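Neurotoxin (Clostridium botulinum, PDB 2QN0) acts as the zinc-dependent light-chain protease of botulinum neurotoxin serotype C1, which probably cleaves the neuronal SNARE proteins syntaxin and SNAP-25. Local coordinates at residues E32-A36 with I46-F50; Y71-Y76 with S195-M199; P2-N6 with E104-Y108. All blocks are in the same frame, centred on the assembly; numbering follows the deposited sequence.

Interaction 1. Residues E32-A36 with I46-F50; sequences EPEKA and IPDRF
Glu34 and Ile46 account for most of the surface buried where residues 32-36 meet residues 46-50, and Asp48 adds a polar contact. The two backbones are nearest at Ala36 and Ile46, whose CA atoms are 4.6 Å apart, and then diverge as the second segment turns away at Pro47, the centre of an inverse gamma turn. Ile46 divides its branches between two neighbours. With chi1 at -61°, CG2 stands anti to the backbone N and comes to 3.6 Å from Glu34 CB, crossing that side chain at about a right angle, while CG1 packs 3.7 Å from Ala36 CB. Beyond the isoleucine, the extended chain of Glu34 carries its carboxylate to that of Asp48, and the two planes are inclined by 31°. Glu34 OE2 lies just 2.7 Å from Asp48 OD2, and two acid oxygens this close probably mean that one group holds a proton. Each group also has a partner outside the segments: Asn27 ND2 donates to Glu34 OE2 and also to Arg49 O, and Lys83 forms a salt bridge with Asp48 OD1. A water bridges the junction, donating to Asp48 OD1 at 2.8 Å and also to Lys35 O, so it ties the aspartate to the strand backbone. Beyond the paired strands 34-38 and 43-46, side chains and a water thus link the diverging segments. The chemistry implies that Lys83 probably keeps the partly exposed Asp48 charged, while the closeness of the two acids would tend to raise the pKa of the buried Glu34.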
loop_
_atom_site.group_PDB
_atom_site.type_symbol
_atom_site.label_atom_id
_atom_site.label_comp_id
_atom_site.label_asym_id
_atom_site.label_seq_id
_atom_site.Cartn_x
_atom_site.Cartn_y
_atom_site.Cartn_z
ATOM N N GLU A 32 -8.138 20.405 10.053
ATOM C CA GLU A 32 -8.265 19.990 11.446
ATOM C C GLU A 32 -7.918 18.504 11.550
ATOM O O GLU A 32 -7.806 17.818 10.535
ATOM C CB GLU A 32 -9.689 20.241 11.961
ATOM C CG GLU A 32 -10.787 19.510 11.211
ATOM C CD GLU A 32 -12.152 19.708 11.853
ATOM O OE1 GLU A 32 -12.549 20.873 12.064
ATOM O OE2 GLU A 32 -12.828 18.700 12.145
ATOM N N PRO A 33 -7.720 17.994 12.776
ATOM C CA PRO A 33 -7.384 16.577 12.958
ATOM C C PRO A 33 -8.350 15.652 12.223
ATOM O O PRO A 33 -9.537 15.958 12.094
ATOM C CB PRO A 33 -7.445 16.407 14.471
ATOM C CG PRO A 33 -6.933 17.732 14.952
ATOM C CD PRO A 33 -7.685 18.706 14.066
ATOM N N GLU A 34 -7.834 14.522 11.747
ATOM C CA GLU A 34 -8.640 13.553 11.013
ATOM C C GLU A 34 -8.897 12.300 11.836
ATOM O O GLU A 34 -7.981 11.757 12.453
ATOM C CB GLU A 34 -7.931 13.165 9.711
ATOM C CG GLU A 34 -7.731 14.316 8.746
ATOM C CD GLU A 34 -6.910 13.912 7.532
ATOM O OE1 GLU A 34 -5.664 13.958 7.604
ATOM O OE2 GLU A 34 -7.514 13.534 6.513
ATOM N N LYS A 35 -10.143 11.835 11.840
ATOM C CA LYS A 35 -10.496 10.639 12.594
ATOM C C LYS A 35 -9.841 9.422 11.940
ATOM O O LYS A 35 -9.947 9.229 10.729
ATOM C CB LYS A 35 -12.018 10.467 12.641
ATOM C CG LYS A 35 -12.491 9.461 13.683
ATOM C CD LYS A 35 -13.997 9.549 13.883
ATOM C CE LYS A 35 -14.468 8.603 14.978
ATOM N NZ LYS A 35 -15.932 8.744 15.217
ATOM N N ALA A 36 -9.163 8.614 12.753
ATOM C CA ALA A 36 -8.455 7.429 12.275
ATOM C C ALA A 36 -8.883 6.160 13.011
ATOM O O ALA A 36 -9.281 6.209 14.176
ATOM C CB ALA A 36 -6.952 7.641 12.431
ATOM N N ILE A 46 -7.492 6.255 7.543
ATOM C CA ILE A 46 -8.114 7.570 7.687
ATOM C C ILE A 46 -8.927 7.671 6.400
ATOM O O ILE A 46 -8.374 7.916 5.326
ATOM C CB ILE A 46 -7.075 8.704 7.735
ATOM C CG1 ILE A 46 -6.154 8.515 8.944
ATOM C CG2 ILE A 46 -7.789 10.054 7.831
ATOM C CD1 ILE A 46 -5.051 9.559 9.048
ATOM N N PRO A 47 -10.251 7.458 6.492
ATOM C CA PRO A 47 -11.187 7.496 5.361
ATOM C C PRO A 47 -11.445 8.868 4.743
ATOM O O PRO A 47 -12.595 9.216 4.477
ATOM C CB PRO A 47 -12.477 6.900 5.948
ATOM C CG PRO A 47 -12.067 6.298 7.271
ATOM C CD PRO A 47 -10.976 7.201 7.745
ATOM N N ASP A 48 -10.386 9.637 4.508
ATOM C CA ASP A 48 -10.518 10.973 3.922
ATOM C C ASP A 48 -9.742 11.086 2.612
ATOM O O ASP A 48 -8.841 10.290 2.345
ATOM C CB ASP A 48 -9.940 12.047 4.851
ATOM C CG ASP A 48 -10.596 12.086 6.211
ATOM O OD1 ASP A 48 -11.656 11.454 6.403
ATOM O OD2 ASP A 48 -10.035 12.776 7.089
ATOM N N ARG A 49 -10.084 12.085 1.803
ATOM C CA ARG A 49 -9.350 12.323 0.566
ATOM C C ARG A 49 -8.005 12.867 1.053
ATOM O O ARG A 49 -7.936 13.503 2.108
ATOM C CB ARG A 49 -10.072 13.353 -0.316
ATOM C CG ARG A 49 -11.403 12.861 -0.878
ATOM C CD ARG A 49 -11.217 11.644 -1.790
ATOM N NE ARG A 49 -10.581 11.992 -3.063
ATOM C CZ ARG A 49 -11.215 12.560 -4.085
ATOM N NH1 ARG A 49 -12.509 12.843 -3.991
ATOM N NH2 ARG A 49 -10.558 12.845 -5.205
ATOM N N PHE A 50 -6.945 12.619 0.288
ATOM C CA PHE A 50 -5.595 13.030 0.673
ATOM C C PHE A 50 -4.882 13.779 -0.451
ATOM O O PHE A 50 -5.027 13.437 -1.620
ATOM C CB PHE A 50 -4.789 11.771 1.042
ATOM C CG PHE A 50 -3.383 12.042 1.523
ATOM C CD1 PHE A 50 -3.141 12.419 2.841
ATOM C CD2 PHE A 50 -2.299 11.874 0.666
ATOM C CE1 PHE A 50 -1.838 12.621 3.302
ATOM C CE2 PHE A 50 -0.989 12.075 1.117
ATOM C CZ PHE A 50 -0.760 12.449 2.439
HETATM O O HOH W 1 -11.803 10.905 9.132
#

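Interaction 2. Residues Y71-Y76 with S195-M199; sequences YYDPNY and SPRFM
Two type I turns, Asp73 to Tyr76 and Ser195 to Phe198, face each other with backbones well apart, the nearest CA atoms being those of Tyr71 and Phe198 at 9.4 Å, and side chains bridge the interval. Phe198 reaches between two tyrosines. Its CE2 edge is directed at one face of the Tyr76 ring in a T-shaped pair, the planes 78° apart and the centroids separated by 5.3 Å. On the Tyr71 side, CE1 of Phe198 lies over a face of that ring, 3.5 Å from Tyr71 CE2, though the planes are oblique at 47°. The same CE2 also sits above the centre of the Arg197 guanidinium, whose NH2 comes within 3.6 Å of Tyr76 CE1. At the far end of the Tyr76 ring, its hydroxyl shares a short hydrogen bond of 2.6 Å with Ser195 OG. A water near the plane of the ring links Tyr76 OH to Arg197 NE, which donates to it over 2.9 Å. Tyr71 OH is held separately by Asn425. The chemistry thus combines an aromatic cluster with a small polar network, in which two partners grip the buried Tyr76 hydroxyl and probably fix the position of its ring.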
loop_
_atom_site.group_PDB
_atom_site.type_symbol
_atom_site.label_atom_id
_atom_site.label_comp_id
_atom_site.label_asym_id
_atom_site.label_seq_id
_atom_site.Cartn_x
_atom_site.Cartn_y
_atom_site.Cartn_z
ATOM N N TYR A 71 -10.074 9.915 -13.160
ATOM C CA TYR A 71 -11.465 10.012 -12.733
ATOM C C TYR A 71 -11.458 11.045 -11.619
ATOM O O TYR A 71 -10.821 10.842 -10.584
ATOM C CB TYR A 71 -11.956 8.668 -12.194
ATOM C CG TYR A 71 -13.403 8.678 -11.756
ATOM C CD1 TYR A 71 -14.428 8.397 -12.658
ATOM C CD2 TYR A 71 -13.750 8.985 -10.441
ATOM C CE1 TYR A 71 -15.764 8.421 -12.261
ATOM C CE2 TYR A 71 -15.086 9.014 -10.034
ATOM C CZ TYR A 71 -16.084 8.729 -10.950
ATOM O OH TYR A 71 -17.401 8.745 -10.552
ATOM N N TYR A 72 -12.162 12.153 -11.832
ATOM C CA TYR A 72 -12.194 13.230 -10.849
ATOM C C TYR A 72 -13.588 13.557 -10.323
ATOM O O TYR A 72 -14.487 13.897 -11.090
ATOM C CB TYR A 72 -11.571 14.486 -11.463
ATOM C CG TYR A 72 -10.128 14.301 -11.868
ATOM C CD1 TYR A 72 -9.092 14.591 -10.980
ATOM C CD2 TYR A 72 -9.796 13.791 -13.123
ATOM C CE1 TYR A 72 -7.760 14.376 -11.331
ATOM C CE2 TYR A 72 -8.465 13.569 -13.483
ATOM C CZ TYR A 72 -7.455 13.863 -12.581
ATOM O OH TYR A 72 -6.142 13.637 -12.924
ATOM N N ASP A 73 -13.755 13.448 -9.008
ATOM C CA ASP A 73 -15.025 13.750 -8.355
ATOM C C ASP A 73 -14.712 14.424 -7.025
ATOM O O ASP A 73 -14.370 13.762 -6.044
ATOM C CB ASP A 73 -15.833 12.473 -8.114
ATOM C CG ASP A 73 -17.164 12.747 -7.428
ATOM O OD1 ASP A 73 -17.434 13.922 -7.101
ATOM O OD2 ASP A 73 -17.934 11.790 -7.210
ATOM N N PRO A 74 -14.840 15.759 -6.973
ATOM C CA PRO A 74 -14.562 16.528 -5.757
ATOM C C PRO A 74 -15.447 16.193 -4.561
ATOM O O PRO A 74 -15.110 16.530 -3.430
ATOM C CB PRO A 74 -14.736 17.971 -6.221
ATOM C CG PRO A 74 -15.834 17.851 -7.233
ATOM C CD PRO A 74 -15.404 16.629 -8.022
ATOM N N ASN A 75 -16.565 15.519 -4.805
ATOM C CA ASN A 75 -17.475 15.176 -3.717
ATOM C C ASN A 75 -17.326 13.755 -3.180
ATOM O O ASN A 75 -17.984 13.389 -2.206
ATOM C CB ASN A 75 -18.924 15.413 -4.152
ATOM C CG ASN A 75 -19.161 16.835 -4.616
ATOM O OD1 ASN A 75 -18.816 17.791 -3.920
ATOM N ND2 ASN A 75 -19.749 16.984 -5.797
ATOM N N TYR A 76 -16.472 12.950 -3.804
ATOM C CA TYR A 76 -16.273 11.583 -3.328
ATOM C C TYR A 76 -15.591 11.621 -1.958
ATOM O O TYR A 76 -14.541 12.245 -1.798
ATOM C CB TYR A 76 -15.420 10.785 -4.319
ATOM C CG TYR A 76 -15.117 9.386 -3.846
ATOM C CD1 TYR A 76 -16.145 8.495 -3.541
ATOM C CD2 TYR A 76 -13.800 8.955 -3.678
ATOM C CE1 TYR A 76 -15.873 7.211 -3.079
ATOM C CE2 TYR A 76 -13.517 7.671 -3.216
ATOM C CZ TYR A 76 -14.554 6.807 -2.918
ATOM O OH TYR A 76 -14.282 5.540 -2.454
ATOM N N SER A 195 -8.888 3.734 -3.493
ATOM C CA SER A 195 -10.307 3.407 -3.396
ATOM C C SER A 195 -10.454 2.158 -4.254
ATOM O O SER A 195 -10.708 2.243 -5.453
ATOM C CB SER A 195 -11.208 4.508 -3.937
ATOM O OG SER A 195 -12.561 4.123 -3.730
ATOM N N PRO A 196 -10.285 0.977 -3.644
ATOM C CA PRO A 196 -10.382 -0.308 -4.339
ATOM C C PRO A 196 -11.662 -0.594 -5.115
ATOM O O PRO A 196 -11.629 -1.383 -6.059
ATOM C CB PRO A 196 -10.146 -1.327 -3.225
ATOM C CG PRO A 196 -9.268 -0.588 -2.264
ATOM C CD PRO A 196 -9.915 0.776 -2.231
ATOM N N ARG A 197 -12.784 0.027 -4.746
ATOM C CA ARG A 197 -14.021 -0.262 -5.474
ATOM C C ARG A 197 -14.027 0.300 -6.891
ATOM O O ARG A 197 -14.895 -0.041 -7.690
ATOM C CB ARG A 197 -15.265 0.214 -4.703
ATOM C CG ARG A 197 -15.632 1.676 -4.820
ATOM C CD ARG A 197 -17.032 1.884 -4.223
ATOM N NE ARG A 197 -17.425 3.289 -4.141
ATOM C CZ ARG A 197 -17.848 4.017 -5.171
ATOM N NH1 ARG A 197 -17.939 3.478 -6.376
ATOM N NH2 ARG A 197 -18.177 5.290 -4.992
ATOM N N PHE A 198 -13.072 1.171 -7.202
ATOM C CA PHE A 198 -12.960 1.712 -8.558
ATOM C C PHE A 198 -11.981 0.759 -9.233
ATOM O O PHE A 198 -10.766 0.874 -9.063
ATOM C CB PHE A 198 -12.414 3.140 -8.521
ATOM C CG PHE A 198 -13.436 4.160 -8.105
ATOM C CD1 PHE A 198 -14.206 4.820 -9.058
ATOM C CD2 PHE A 198 -13.658 4.435 -6.760
ATOM C CE1 PHE A 198 -15.185 5.739 -8.677
ATOM C CE2 PHE A 198 -14.635 5.352 -6.368
ATOM C CZ PHE A 198 -15.398 6.003 -7.330
ATOM N N MET A 199 -12.526 -0.187 -9.992
ATOM C CA MET A 199 -11.723 -1.221 -10.632
ATOM C C MET A 199 -11.290 -1.025 -12.076
ATOM O O MET A 199 -12.082 -0.664 -12.945
ATOM C CB MET A 199 -12.459 -2.558 -10.529
ATOM C CG MET A 199 -12.823 -2.954 -9.111
ATOM S SD MET A 199 -14.038 -4.281 -9.094
ATOM C CE MET A 199 -15.571 -3.323 -9.089
HETATM O O HOH W 2 -16.325 4.088 -1.542
#

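Interaction 3. Residues P2-N6 with E104-Y108; sequences PITIN and EELIY
Ile3 is the bump of this contact, and the hollow that receives it lies on the surface of helix 101-112 between Glu104, Ile107 and Tyr108. Its CD1 goes deepest, resting 3.2 Å from Glu104 O, the carbonyl that accepts the helical hydrogen bond from Tyr108 N. One wall of the hollow is Ile107, whose CB stands 3.4 Å from Ile3 CD1, tighter than ordinary carbon packing, with CG2 of the same residue equally near. The opposing wall is the aliphatic part of Glu104: CG lies 3.6 Å from Ile3 CG1, and the two side chains run past each other in opposite directions. Ile3 achieves this insertion with CG1 set between its own backbone N and carbonyl carbon (chi1 49°), while Ile3 CG2 meets the edge of the Tyr108 ring, 4.3 Å from Tyr108 CD1. The flanking contacts are looser. Pro2 CB lies 3.8 Å from Glu104 OE2, at the end of the extended glutamate, and on the other flank Ile5 CD1 grazes Ile107 CD1. Asn98 donates to Ile3 O, which helps hold the N-terminal segment in place. An irregular N-terminal segment, with one isoleucine set among residues i, i+3 and i+4 of a helix, here lies at the surface against helix 101-112, whose Leu106 packs on helix 223-238, the helix of the zinc-binding histidines in this clan MA protease.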
loop_
_atom_site.group_PDB
_atom_site.type_symbol
_atom_site.label_atom_id
_atom_site.label_comp_id
_atom_site.label_asym_id
_atom_site.label_seq_id
_atom_site.Cartn_x
_atom_site.Cartn_y
_atom_site.Cartn_z
ATOM N N PRO A 2 -3.258 -15.990 15.382
ATOM C CA PRO A 2 -3.462 -15.365 14.056
ATOM C C PRO A 2 -3.882 -13.908 14.212
ATOM O O PRO A 2 -3.993 -13.400 15.328
ATOM C CB PRO A 2 -4.547 -16.167 13.358
ATOM C CG PRO A 2 -5.351 -16.669 14.552
ATOM C CD PRO A 2 -4.290 -17.018 15.612
ATOM N N ILE A 3 -4.120 -13.236 13.092
ATOM C CA ILE A 3 -4.526 -11.840 13.135
ATOM C C ILE A 3 -6.025 -11.670 12.920
ATOM O O ILE A 3 -6.657 -12.421 12.175
ATOM C CB ILE A 3 -3.771 -11.001 12.076
ATOM C CG1 ILE A 3 -3.837 -11.698 10.719
ATOM C CG2 ILE A 3 -2.324 -10.783 12.511
ATOM C CD1 ILE A 3 -3.053 -10.997 9.629
ATOM N N THR A 4 -6.589 -10.681 13.597
ATOM C CA THR A 4 -8.006 -10.379 13.479
ATOM C C THR A 4 -8.138 -8.937 13.013
ATOM O O THR A 4 -7.365 -8.069 13.422
ATOM C CB THR A 4 -8.727 -10.544 14.828
ATOM O OG1 THR A 4 -8.076 -9.742 15.819
ATOM C CG2 THR A 4 -8.709 -11.999 15.265
ATOM N N ILE A 5 -9.111 -8.689 12.144
ATOM C CA ILE A 5 -9.340 -7.349 11.622
ATOM C C ILE A 5 -10.442 -6.690 12.447
ATOM O O ILE A 5 -11.482 -7.300 12.696
ATOM C CB ILE A 5 -9.779 -7.407 10.138
ATOM C CG1 ILE A 5 -8.750 -8.194 9.316
ATOM C CG2 ILE A 5 -9.944 -6.003 9.587
ATOM C CD1 ILE A 5 -7.344 -7.612 9.353
ATOM N N ASN A 6 -10.206 -5.455 12.882
ATOM C CA ASN A 6 -11.191 -4.721 13.675
ATOM C C ASN A 6 -12.347 -4.213 12.816
ATOM O O ASN A 6 -12.165 -3.887 11.645
ATOM C CB ASN A 6 -10.538 -3.526 14.380
ATOM C CG ASN A 6 -9.533 -3.943 15.435
ATOM O OD1 ASN A 6 -9.728 -4.937 16.134
ATOM N ND2 ASN A 6 -8.460 -3.173 15.569
ATOM N N GLU A 104 -2.400 -13.317 5.154
ATOM C CA GLU A 104 -2.291 -13.211 6.603
ATOM C C GLU A 104 -0.858 -12.811 6.958
ATOM O O GLU A 104 -0.636 -11.989 7.847
ATOM C CB GLU A 104 -2.637 -14.548 7.265
ATOM C CG GLU A 104 -2.646 -14.484 8.784
ATOM C CD GLU A 104 -2.914 -15.831 9.427
ATOM O OE1 GLU A 104 -3.877 -16.509 9.010
ATOM O OE2 GLU A 104 -2.165 -16.208 10.353
ATOM N N GLU A 105 0.112 -13.388 6.255
ATOM C CA GLU A 105 1.519 -13.078 6.509
ATOM C C GLU A 105 1.830 -11.639 6.102
ATOM O O GLU A 105 2.569 -10.936 6.791
ATOM C CB GLU A 105 2.424 -14.053 5.748
ATOM C CG GLU A 105 3.918 -13.882 6.015
ATOM C CD GLU A 105 4.291 -14.056 7.483
ATOM O OE1 GLU A 105 3.678 -14.908 8.163
ATOM O OE2 GLU A 105 5.210 -13.351 7.954
ATOM N N LEU A 106 1.267 -11.206 4.976
ATOM C CA LEU A 106 1.471 -9.840 4.496
ATOM C C LEU A 106 0.972 -8.854 5.551
ATOM O O LEU A 106 1.671 -7.907 5.924
ATOM C CB LEU A 106 0.708 -9.628 3.183
ATOM C CG LEU A 106 0.695 -8.221 2.580
ATOM C CD1 LEU A 106 2.120 -7.798 2.208
ATOM C CD2 LEU A 106 -0.203 -8.211 1.353
ATOM N N ILE A 107 -0.242 -9.084 6.041
ATOM C CA ILE A 107 -0.823 -8.211 7.057
ATOM C C ILE A 107 -0.027 -8.277 8.360
ATOM O O ILE A 107 0.216 -7.257 9.009
ATOM C CB ILE A 107 -2.298 -8.593 7.329
ATOM C CG1 ILE A 107 -3.125 -8.356 6.062
ATOM C CG2 ILE A 107 -2.855 -7.763 8.484
ATOM C CD1 ILE A 107 -4.553 -8.891 6.131
ATOM N N TYR A 108 0.383 -9.481 8.742
ATOM C CA TYR A 108 1.152 -9.657 9.966
ATOM C C TYR A 108 2.433 -8.829 9.922
ATOM O O TYR A 108 2.743 -8.086 10.854
ATOM C CB TYR A 108 1.511 -11.132 10.159
ATOM C CG TYR A 108 2.435 -11.369 11.331
ATOM C CD1 TYR A 108 1.958 -11.330 12.641
ATOM C CD2 TYR A 108 3.800 -11.576 11.133
ATOM C CE1 TYR A 108 2.822 -11.491 13.728
ATOM C CE2 TYR A 108 4.670 -11.736 12.210
ATOM C CZ TYR A 108 4.173 -11.691 13.502
ATOM O OH TYR A 108 5.032 -11.836 14.568
#

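In the fold
All three contacts border helix 80-97: Pro47 of interaction 1, Tyr76 and Pro196 of interaction 2, and Ile5 and Ile107 of interaction 3 each pack on it. Interactions 1 and 2 have centres 16 Å apart and touch through Arg49, whose NH1 probably donates to Asp73 O and Tyr76 O. Interaction 3 lies, centre to centre, 23 Å from interaction 1 and 27 Å from interaction 2. Along the chain, interaction 1 precedes interaction 2 and nests inside the loop of interaction 3; interactions 2 and 3 cross. Interactions 2 and 3 adjoin helix 223-238, which carries the zinc ligands His229 and His233, while interaction 1 sits at the end of paired strands of the mixed sheet.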